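PDB 3GYB: transcriptional regulators (LACI-FAMILY TRANSCRIPTIONAL REGULATORY PROTEIN) from Corynebacterium glutamicum, which probably acts as a LacI-family DNA-binding transcription factor, its core built like a periplasmic sugar-binding protein and carrying a magnesium ion. Local coordinates for residues D102-E107 with T258-L263; T110-D115 with S207-D212; S183-A188 with P215-R220. All blocks are in the same frame, centred on the assembly; numbering follows the deposited sequence.

Contact 1: D102-E107 with T258-L263; sequences DFRGAE and TLQPSL
In the periplasmic-binding-protein-like core of this LacI-family regulator, the first turns of helix 102-115 pack on the break in strand 258-264, where P261 rests on G105. CG of P261 lies 3.4 Å from G105 N and equally near G105 CA, an approach the missing side chain of glycine leaves room for; the CA atoms of the two residues are 5.3 Å apart. R104 flanks the proline. Its CG stands opposite the backbone N (chi1 175°), which brings this methylene 4.0 Å from P261 CG and 3.8 Å from Q260 NE2. No hydrogen bond crosses; the contact is van der Waals packing. The R104 chain then bends at chi2 and runs at about a right angle to the Q260 side chain. At its far end NH1 forms a salt bridge of 2.8 Å with E107 OE1, one turn on; the oxygen is near the guanidinium plane, whereas NH1 approaches it from 47° out of the carboxylate plane. G105 and P261 are buried, while R104 and Q260 lie at the exposed margin. D102 turns away to pair with R133 and R134 of helix 129-144, while P261 also touches Y211 of strand 207-211 and I227 of strand 226-228.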
loop_
_atom_site.group_PDB
_atom_site.type_symbol
_atom_site.label_atom_id
_atom_site.label_comp_id
_atom_site.label_asym_id
_atom_site.label_seq_id
_atom_site.Cartn_x
_atom_site.Cartn_y
_atom_site.Cartn_z
ATOM N N ASP A 102 -10.330 19.708 -1.144
ATOM C CA ASP A 102 -10.758 18.779 -2.192
ATOM C C ASP A 102 -11.411 19.467 -3.378
ATOM O O ASP A 102 -11.280 19.016 -4.515
ATOM C CB ASP A 102 -11.727 17.740 -1.628
ATOM C CG ASP A 102 -11.039 16.725 -0.751
ATOM O OD1 ASP A 102 -10.060 16.107 -1.225
ATOM O OD2 ASP A 102 -11.475 16.546 0.405
ATOM N N PHE A 103 -12.135 20.549 -3.116
ATOM C CA PHE A 103 -12.779 21.267 -4.205
ATOM C C PHE A 103 -11.713 21.830 -5.137
ATOM O O PHE A 103 -11.812 21.705 -6.358
ATOM C CB PHE A 103 -13.655 22.389 -3.648
ATOM C CG PHE A 103 -14.825 21.894 -2.848
ATOM C CD1 PHE A 103 -15.826 21.141 -3.452
ATOM C CD2 PHE A 103 -14.920 22.168 -1.488
ATOM C CE1 PHE A 103 -16.906 20.666 -2.715
ATOM C CE2 PHE A 103 -15.999 21.696 -0.741
ATOM C CZ PHE A 103 -16.992 20.945 -1.355
ATOM N N ARG A 104 -10.683 22.431 -4.553
ATOM C CA ARG A 104 -9.591 23.006 -5.330
ATOM C C ARG A 104 -8.808 21.916 -6.063
ATOM O O ARG A 104 -8.482 22.061 -7.242
ATOM C CB ARG A 104 -8.656 23.793 -4.408
ATOM C CG ARG A 104 -7.401 24.339 -5.079
ATOM C CD ARG A 104 -7.725 25.224 -6.272
ATOM N NE ARG A 104 -6.512 25.770 -6.872
ATOM C CZ ARG A 104 -6.433 26.237 -8.113
ATOM N NH1 ARG A 104 -7.502 26.228 -8.898
ATOM N NH2 ARG A 104 -5.281 26.708 -8.573
ATOM N N GLY A 105 -8.510 20.828 -5.357
ATOM C CA GLY A 105 -7.766 19.737 -5.961
ATOM C C GLY A 105 -8.453 19.161 -7.183
ATOM O O GLY A 105 -7.820 18.942 -8.221
ATOM N N ALA A 106 -9.753 18.918 -7.064
ATOM C CA ALA A 106 -10.530 18.367 -8.167
ATOM C C ALA A 106 -10.633 19.389 -9.300
ATOM O O ALA A 106 -10.711 19.029 -10.471
ATOM C CB ALA A 106 -11.916 17.972 -7.683
ATOM N N GLU A 107 -10.630 20.667 -8.943
ATOM C CA GLU A 107 -10.704 21.724 -9.945
ATOM C C GLU A 107 -9.412 21.716 -10.760
ATOM O O GLU A 107 -9.433 21.824 -11.988
ATOM C CB GLU A 107 -10.882 23.081 -9.261
ATOM C CG GLU A 107 -10.858 24.265 -10.213
ATOM C CD GLU A 107 -11.044 25.586 -9.493
ATOM O OE1 GLU A 107 -10.253 25.886 -8.571
ATOM O OE2 GLU A 107 -11.984 26.327 -9.849
ATOM N N THR A 258 -6.606 23.914 6.540
ATOM C CA THR A 258 -6.885 23.565 5.152
ATOM C C THR A 258 -5.618 23.764 4.336
ATOM O O THR A 258 -5.129 24.886 4.199
ATOM C CB THR A 258 -8.018 24.438 4.566
ATOM O OG1 THR A 258 -9.208 24.256 5.342
ATOM C CG2 THR A 258 -8.307 24.044 3.122
ATOM N N LEU A 259 -5.072 22.672 3.809
ATOM C CA LEU A 259 -3.857 22.754 3.015
ATOM C C LEU A 259 -4.164 22.758 1.528
ATOM O O LEU A 259 -5.146 22.172 1.084
ATOM C CB LEU A 259 -2.914 21.601 3.366
ATOM C CG LEU A 259 -2.269 21.779 4.745
ATOM C CD1 LEU A 259 -2.992 20.919 5.767
ATOM C CD2 LEU A 259 -0.798 21.419 4.674
ATOM N N GLN A 260 -3.316 23.430 0.759
ATOM C CA GLN A 260 -3.518 23.515 -0.678
ATOM C C GLN A 260 -2.964 22.324 -1.447
ATOM O O GLN A 260 -1.831 21.893 -1.226
ATOM C CB GLN A 260 -2.889 24.799 -1.226
ATOM C CG GLN A 260 -3.534 26.066 -0.698
ATOM C CD GLN A 260 -5.024 26.096 -0.956
ATOM O OE1 GLN A 260 -5.820 26.283 -0.034
ATOM N NE2 GLN A 260 -5.411 25.913 -2.214
ATOM N N PRO A 261 -3.772 21.765 -2.356
ATOM C CA PRO A 261 -3.322 20.623 -3.156
ATOM C C PRO A 261 -2.575 21.179 -4.366
ATOM O O PRO A 261 -2.605 22.386 -4.622
ATOM C CB PRO A 261 -4.627 19.945 -3.536
ATOM C CG PRO A 261 -5.541 21.117 -3.743
ATOM C CD PRO A 261 -5.215 22.001 -2.547
ATOM N N SER A 262 -1.900 20.311 -5.111
ATOM C CA SER A 262 -1.161 20.757 -6.282
ATOM C C SER A 262 -1.009 19.631 -7.291
ATOM O O SER A 262 -1.056 18.456 -6.938
ATOM C CB SER A 262 0.219 21.280 -5.871
ATOM O OG SER A 262 0.933 20.311 -5.120
ATOM N N LEU A 263 -0.841 20.007 -8.552
ATOM C CA LEU A 263 -0.687 19.040 -9.629
ATOM C C LEU A 263 0.741 18.521 -9.739
ATOM O O LEU A 263 1.699 19.292 -9.673
ATOM C CB LEU A 263 -1.086 19.686 -10.959
ATOM C CG LEU A 263 -0.749 18.909 -12.237
ATOM C CD1 LEU A 263 -1.617 17.662 -12.328
ATOM C CD2 LEU A 263 -0.979 19.802 -13.444
#

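Contact 2: T110-D115 with S207-D212; sequences TKHLID and SIIGYD. With MG (magnesium ion), chain C.
Helix 110-115 and strand 207-211 run nearly antiparallel, their short axes 163° apart in direction and 9.8 Å apart at closest approach, with L113 and S207 the nearest CA pair at 8.1 Å. This is helix-on-sheet packing in the alpha/beta fold of periplasmic-binding-protein-like domains, where strand 207-211 lies between strands 226-228 and 179-182. The alternation of the strand decides what faces the helix: the CB atoms of S207 and I209 point toward it, that of I208 away.

L113 and I209 carry the contact. The CD1 methyl of L113 comes to 3.8 Å from the CG2 branch of I209, and CG of L113 stands at 4.1 Å from the same methyl, so the leucine fork rests on that one branch. I209 sends CG1 anti to its backbone N (chi1 177°), and the CD1 at the end of this other branch passes obliquely by the H112 ring, 4.4 Å from CD2. L113 CD2 lies 4.4 Å from S207 CB; the serine hydroxyl is bonded to A270 N. L263 of strand 258-264 touches both H112 and I209, and A179 of strand 179-182 meets L113 and S207, which continues the packing onto the neighbouring strands.

Past the strand, the chain reaches a magnesium ion, whose other protein ligands are D229 and S231. D212 binds it through its backbone O at 2.2 Å, and three waters complete the six ligands.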
loop_
_atom_site.group_PDB
_atom_site.type_symbol
_atom_site.label_atom_id
_atom_site.label_comp_id
_atom_site.label_asym_id
_atom_site.label_seq_id
_atom_site.Cartn_x
_atom_site.Cartn_y
_atom_site.Cartn_z
ATOM N N THR A 110 -9.373 18.597 -13.108
ATOM C CA THR A 110 -10.295 18.751 -14.222
ATOM C C THR A 110 -9.812 19.817 -15.190
ATOM O O THR A 110 -9.809 19.607 -16.404
ATOM C CB THR A 110 -11.697 19.109 -13.708
ATOM O OG1 THR A 110 -12.095 18.137 -12.733
ATOM C CG2 THR A 110 -12.709 19.107 -14.845
ATOM N N LYS A 111 -9.393 20.954 -14.646
ATOM C CA LYS A 111 -8.903 22.053 -15.466
ATOM C C LYS A 111 -7.677 21.609 -16.261
ATOM O O LYS A 111 -7.495 22.019 -17.405
ATOM C CB LYS A 111 -8.552 23.253 -14.582
ATOM C CG LYS A 111 -8.057 24.483 -15.351
ATOM C CD LYS A 111 -9.120 25.016 -16.297
ATOM C CE LYS A 111 -8.660 26.294 -16.984
ATOM N NZ LYS A 111 -8.256 27.334 -16.000
ATOM N N HIS A 112 -6.839 20.762 -15.664
ATOM C CA HIS A 112 -5.648 20.283 -16.363
ATOM C C HIS A 112 -6.056 19.507 -17.611
ATOM O O HIS A 112 -5.499 19.710 -18.687
ATOM C CB HIS A 112 -4.803 19.388 -15.448
ATOM C CG HIS A 112 -3.534 18.900 -16.079
ATOM N ND1 HIS A 112 -2.564 19.753 -16.560
ATOM C CD2 HIS A 112 -3.068 17.645 -16.289
ATOM C CE1 HIS A 112 -1.556 19.046 -17.039
ATOM N NE2 HIS A 112 -1.836 17.764 -16.886
ATOM N N LEU A 113 -7.033 18.613 -17.465
ATOM C CA LEU A 113 -7.503 17.826 -18.597
ATOM C C LEU A 113 -8.119 18.741 -19.651
ATOM O O LEU A 113 -7.912 18.551 -20.848
ATOM C CB LEU A 113 -8.524 16.785 -18.129
ATOM C CG LEU A 113 -7.944 15.715 -17.198
ATOM C CD1 LEU A 113 -9.042 14.723 -16.808
ATOM C CD2 LEU A 113 -6.801 14.992 -17.905
ATOM N N ILE A 114 -8.873 19.738 -19.200
ATOM C CA ILE A 114 -9.494 20.693 -20.113
ATOM C C ILE A 114 -8.423 21.499 -20.844
ATOM O O ILE A 114 -8.492 21.670 -22.065
ATOM C CB ILE A 114 -10.434 21.651 -19.354
ATOM C CG1 ILE A 114 -11.640 20.868 -18.832
ATOM C CG2 ILE A 114 -10.898 22.788 -20.271
ATOM C CD1 ILE A 114 -12.525 21.671 -17.902
ATOM N N ASP A 115 -7.426 21.989 -20.109
ATOM C CA ASP A 115 -6.364 22.763 -20.743
ATOM C C ASP A 115 -5.545 21.899 -21.703
ATOM O O ASP A 115 -4.889 22.423 -22.602
ATOM C CB ASP A 115 -5.444 23.400 -19.696
ATOM C CG ASP A 115 -6.097 24.572 -18.982
ATOM O OD1 ASP A 115 -7.046 25.158 -19.544
ATOM O OD2 ASP A 115 -5.653 24.914 -17.866
ATOM N N SER A 207 -5.933 9.563 -21.373
ATOM C CA SER A 207 -5.249 10.270 -20.291
ATOM C C SER A 207 -5.912 9.907 -18.968
ATOM O O SER A 207 -7.134 9.775 -18.901
ATOM C CB SER A 207 -5.328 11.790 -20.480
ATOM O OG SER A 207 -4.383 12.243 -21.439
ATOM N N ILE A 208 -5.104 9.729 -17.926
ATOM C CA ILE A 208 -5.626 9.399 -16.605
ATOM C C ILE A 208 -4.915 10.208 -15.527
ATOM O O ILE A 208 -3.687 10.256 -15.482
ATOM C CB ILE A 208 -5.441 7.893 -16.268
ATOM C CG1 ILE A 208 -6.316 7.038 -17.190
ATOM C CG2 ILE A 208 -5.813 7.638 -14.808
ATOM C CD1 ILE A 208 -6.098 5.536 -17.034
ATOM N N ILE A 209 -5.687 10.862 -14.667
ATOM C CA ILE A 209 -5.086 11.620 -13.584
ATOM C C ILE A 209 -5.719 11.150 -12.279
ATOM O O ILE A 209 -6.940 10.977 -12.195
ATOM C CB ILE A 209 -5.264 13.154 -13.775
ATOM C CG1 ILE A 209 -4.670 13.894 -12.572
ATOM C CG2 ILE A 209 -6.738 13.494 -13.988
ATOM C CD1 ILE A 209 -4.485 15.392 -12.782
ATOM N N GLY A 210 -4.877 10.912 -11.277
ATOM C CA GLY A 210 -5.361 10.444 -9.990
ATOM C C GLY A 210 -5.381 11.523 -8.927
ATOM O O GLY A 210 -5.380 12.714 -9.240
ATOM N N TYR A 211 -5.383 11.107 -7.665
ATOM C CA TYR A 211 -5.427 12.038 -6.543
ATOM C C TYR A 211 -4.870 11.322 -5.317
ATOM O O TYR A 211 -5.296 10.211 -5.008
ATOM C CB TYR A 211 -6.887 12.458 -6.288
ATOM C CG TYR A 211 -7.087 13.784 -5.568
ATOM C CD1 TYR A 211 -7.837 14.804 -6.155
ATOM C CD2 TYR A 211 -6.569 14.001 -4.294
ATOM C CE1 TYR A 211 -8.070 16.006 -5.490
ATOM C CE2 TYR A 211 -6.796 15.208 -3.617
ATOM C CZ TYR A 211 -7.548 16.199 -4.225
ATOM O OH TYR A 211 -7.780 17.389 -3.560
ATOM N N ASP A 212 -3.903 11.962 -4.656
ATOM C CA ASP A 212 -3.236 11.476 -3.439
ATOM C C ASP A 212 -1.716 11.434 -3.522
ATOM O O ASP A 212 -1.052 11.555 -2.511
ATOM C CB ASP A 212 -3.684 10.064 -3.025
ATOM C CG ASP A 212 -5.090 10.026 -2.457
ATOM O OD1 ASP A 212 -5.659 11.101 -2.173
ATOM O OD2 ASP A 212 -5.618 8.905 -2.293
HETATM MG MG MG C . -0.669 12.201 -0.487
HETATM O O HOH W 1 0.995 10.711 -0.531
HETATM O O HOH W 2 0.745 13.684 -1.214
HETATM O O HOH W 3 -2.230 10.855 0.321
#

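Contact 3: S183-A188 with P215-R220; sequences SNDITA and PLAQTR
D185 and A217 make the closest approach between the start of helix 185-198 and the short, weakly bonded helix around 215-218: D185 OD2 lies 3.3 Å from A217 CB, and D185 CG is 4.0 Å from the same CB. This is packing, since no hydrogen bond joins the two segments. Beside it, the CD1 methyls of I186 and L216 meet at 4.3 Å, the end of I186 reaching in although its CB leaves the helix at an angle to the partner.

In the next shell, the D185 carboxylate is held from two directions, OD2 taking a bond from T214 N and OD1 one from T226 OG1. Just before it, N184 is the N-cap that secures the helix start: OD1 accepts T187 N at 2.9 Å, almost straight on (C=O...N 170°), and also T187 OG1 at 2.8 Å, tilted from the amide plane. Across the contact, L216 O receives both T219 N and T219 OG1, the hydroxyl in the carbonyl plane, which closes the turn after the short helix. Farther out, L216 packs on L216 of the second subunit, and R220 forms a salt bridge with E197 of that subunit.

The D185 side chain is about 7 Å from the bound magnesium ion. Helix 185-198 follows strand 179-182 and helix 215-218 follows strand 207-211, so the contact joins two strand-to-helix turns of an alpha/beta fold.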
loop_
_atom_site.group_PDB
_atom_site.type_symbol
_atom_site.label_atom_id
_atom_site.label_comp_id
_atom_site.label_asym_id
_atom_site.label_seq_id
_atom_site.Cartn_x
_atom_site.Cartn_y
_atom_site.Cartn_z
ATOM N N SER A 183 -11.019 9.652 -8.774
ATOM C CA SER A 183 -11.150 10.266 -7.459
ATOM C C SER A 183 -9.909 10.078 -6.597
ATOM O O SER A 183 -9.596 10.926 -5.768
ATOM C CB SER A 183 -12.383 9.715 -6.733
ATOM O OG SER A 183 -12.734 10.560 -5.651
ATOM N N ASN A 184 -9.201 8.970 -6.790
ATOM C CA ASN A 184 -7.976 8.729 -6.030
ATOM C C ASN A 184 -7.044 7.797 -6.791
ATOM O O ASN A 184 -7.435 7.201 -7.792
ATOM C CB ASN A 184 -8.297 8.152 -4.653
ATOM C CG ASN A 184 -9.187 6.943 -4.734
ATOM O OD1 ASN A 184 -8.832 5.941 -5.353
ATOM N ND2 ASN A 184 -10.364 7.033 -4.126
ATOM N N ASP A 185 -5.804 7.696 -6.319
ATOM C CA ASP A 185 -4.803 6.860 -6.975
ATOM C C ASP A 185 -5.113 5.373 -7.041
ATOM O O ASP A 185 -4.920 4.752 -8.083
ATOM C CB ASP A 185 -3.442 7.029 -6.293
ATOM C CG ASP A 185 -2.780 8.357 -6.611
ATOM O OD1 ASP A 185 -3.354 9.160 -7.388
ATOM O OD2 ASP A 185 -1.668 8.591 -6.077
ATOM N N ILE A 186 -5.579 4.790 -5.941
ATOM C CA ILE A 186 -5.840 3.357 -5.949
ATOM C C ILE A 186 -6.893 3.025 -7.005
ATOM O O ILE A 186 -6.797 2.012 -7.692
ATOM C CB ILE A 186 -6.262 2.855 -4.539
ATOM C CG1 ILE A 186 -6.216 1.327 -4.499
ATOM C CG2 ILE A 186 -7.642 3.362 -4.177
ATOM C CD1 ILE A 186 -4.832 0.753 -4.772
ATOM N N THR A 187 -7.881 3.897 -7.158
ATOM C CA THR A 187 -8.899 3.674 -8.174
ATOM C C THR A 187 -8.248 3.814 -9.557
ATOM O O THR A 187 -8.563 3.062 -10.483
ATOM C CB THR A 187 -10.053 4.686 -8.012
ATOM O OG1 THR A 187 -10.736 4.408 -6.782
ATOM C CG2 THR A 187 -11.051 4.578 -9.174
ATOM N N ALA A 188 -7.324 4.763 -9.681
ATOM C CA ALA A 188 -6.629 5.005 -10.946
ATOM C C ALA A 188 -5.790 3.803 -11.372
ATOM O O ALA A 188 -5.595 3.574 -12.569
ATOM C CB ALA A 188 -5.742 6.258 -10.838
ATOM N N PRO A 215 2.600 6.454 -2.806
ATOM C CA PRO A 215 3.935 5.970 -3.174
ATOM C C PRO A 215 3.850 5.206 -4.502
ATOM O O PRO A 215 4.778 5.233 -5.307
ATOM C CB PRO A 215 4.299 5.061 -2.005
ATOM C CG PRO A 215 3.636 5.741 -0.846
ATOM C CD PRO A 215 2.273 6.090 -1.416
ATOM N N LEU A 216 2.722 4.535 -4.726
ATOM C CA LEU A 216 2.504 3.778 -5.956
ATOM C C LEU A 216 2.569 4.690 -7.178
ATOM O O LEU A 216 3.163 4.344 -8.204
ATOM C CB LEU A 216 1.132 3.088 -5.923
ATOM C CG LEU A 216 0.888 1.980 -4.896
ATOM C CD1 LEU A 216 -0.593 1.616 -4.881
ATOM C CD2 LEU A 216 1.733 0.763 -5.237
ATOM N N ALA A 217 1.954 5.861 -7.070
ATOM C CA ALA A 217 1.945 6.811 -8.174
ATOM C C ALA A 217 3.351 7.291 -8.494
ATOM O O ALA A 217 3.648 7.647 -9.631
ATOM C CB ALA A 217 1.052 8.011 -7.824
ATOM N N GLN A 218 4.204 7.283 -7.474
ATOM C CA GLN A 218 5.590 7.733 -7.579
ATOM C C GLN A 218 6.544 6.738 -8.235
ATOM O O GLN A 218 7.659 7.104 -8.616
ATOM C CB GLN A 218 6.118 8.072 -6.186
ATOM C CG GLN A 218 5.362 9.187 -5.476
ATOM C CD GLN A 218 5.728 9.283 -4.010
ATOM O OE1 GLN A 218 6.893 9.137 -3.645
ATOM N NE2 GLN A 218 4.736 9.540 -3.160
ATOM N N THR A 219 6.124 5.487 -8.358
ATOM C CA THR A 219 6.993 4.475 -8.962
ATOM C C THR A 219 7.190 4.703 -10.458
ATOM O O THR A 219 6.342 5.285 -11.136
ATOM C CB THR A 219 6.427 3.050 -8.765
ATOM O OG1 THR A 219 5.166 2.940 -9.440
ATOM C CG2 THR A 219 6.243 2.739 -7.284
ATOM N N ARG A 220 8.323 4.244 -10.979
ATOM C CA ARG A 220 8.592 4.384 -12.402
ATOM C C ARG A 220 7.597 3.538 -13.194
ATOM O O ARG A 220 7.150 3.933 -14.271
ATOM C CB ARG A 220 10.015 3.918 -12.729
ATOM C CG ARG A 220 10.315 3.892 -14.223
ATOM C CD ARG A 220 10.340 5.295 -14.815
ATOM N NE ARG A 220 10.504 5.288 -16.266
ATOM C CZ ARG A 220 9.515 5.102 -17.136
ATOM N NH1 ARG A 220 8.273 4.904 -16.708
ATOM N NH2 ARG A 220 9.762 5.128 -18.439
#

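How the contacts relate
Along the chain, contact 1 spans both others: its segments come first and last, while those of contacts 2 and 3 alternate between them. Contacts 1 and 2 share helix 102-115 and one mixed sheet; their centres are 12 Å apart and they touch, as where L263 CD1 meets I209 CD1 at 3.7 Å. Contact 2 meets contact 3 at Y211, whose O is 2.9 Å from D185 N, a probable hydrogen bond. Contacts 1 and 3 do not touch, being about 17 Å apart between centres. Strand 207-211 thus links the helix 102-115 layer to the helix starts beside the magnesium site and, through contact 3, to the second subunit.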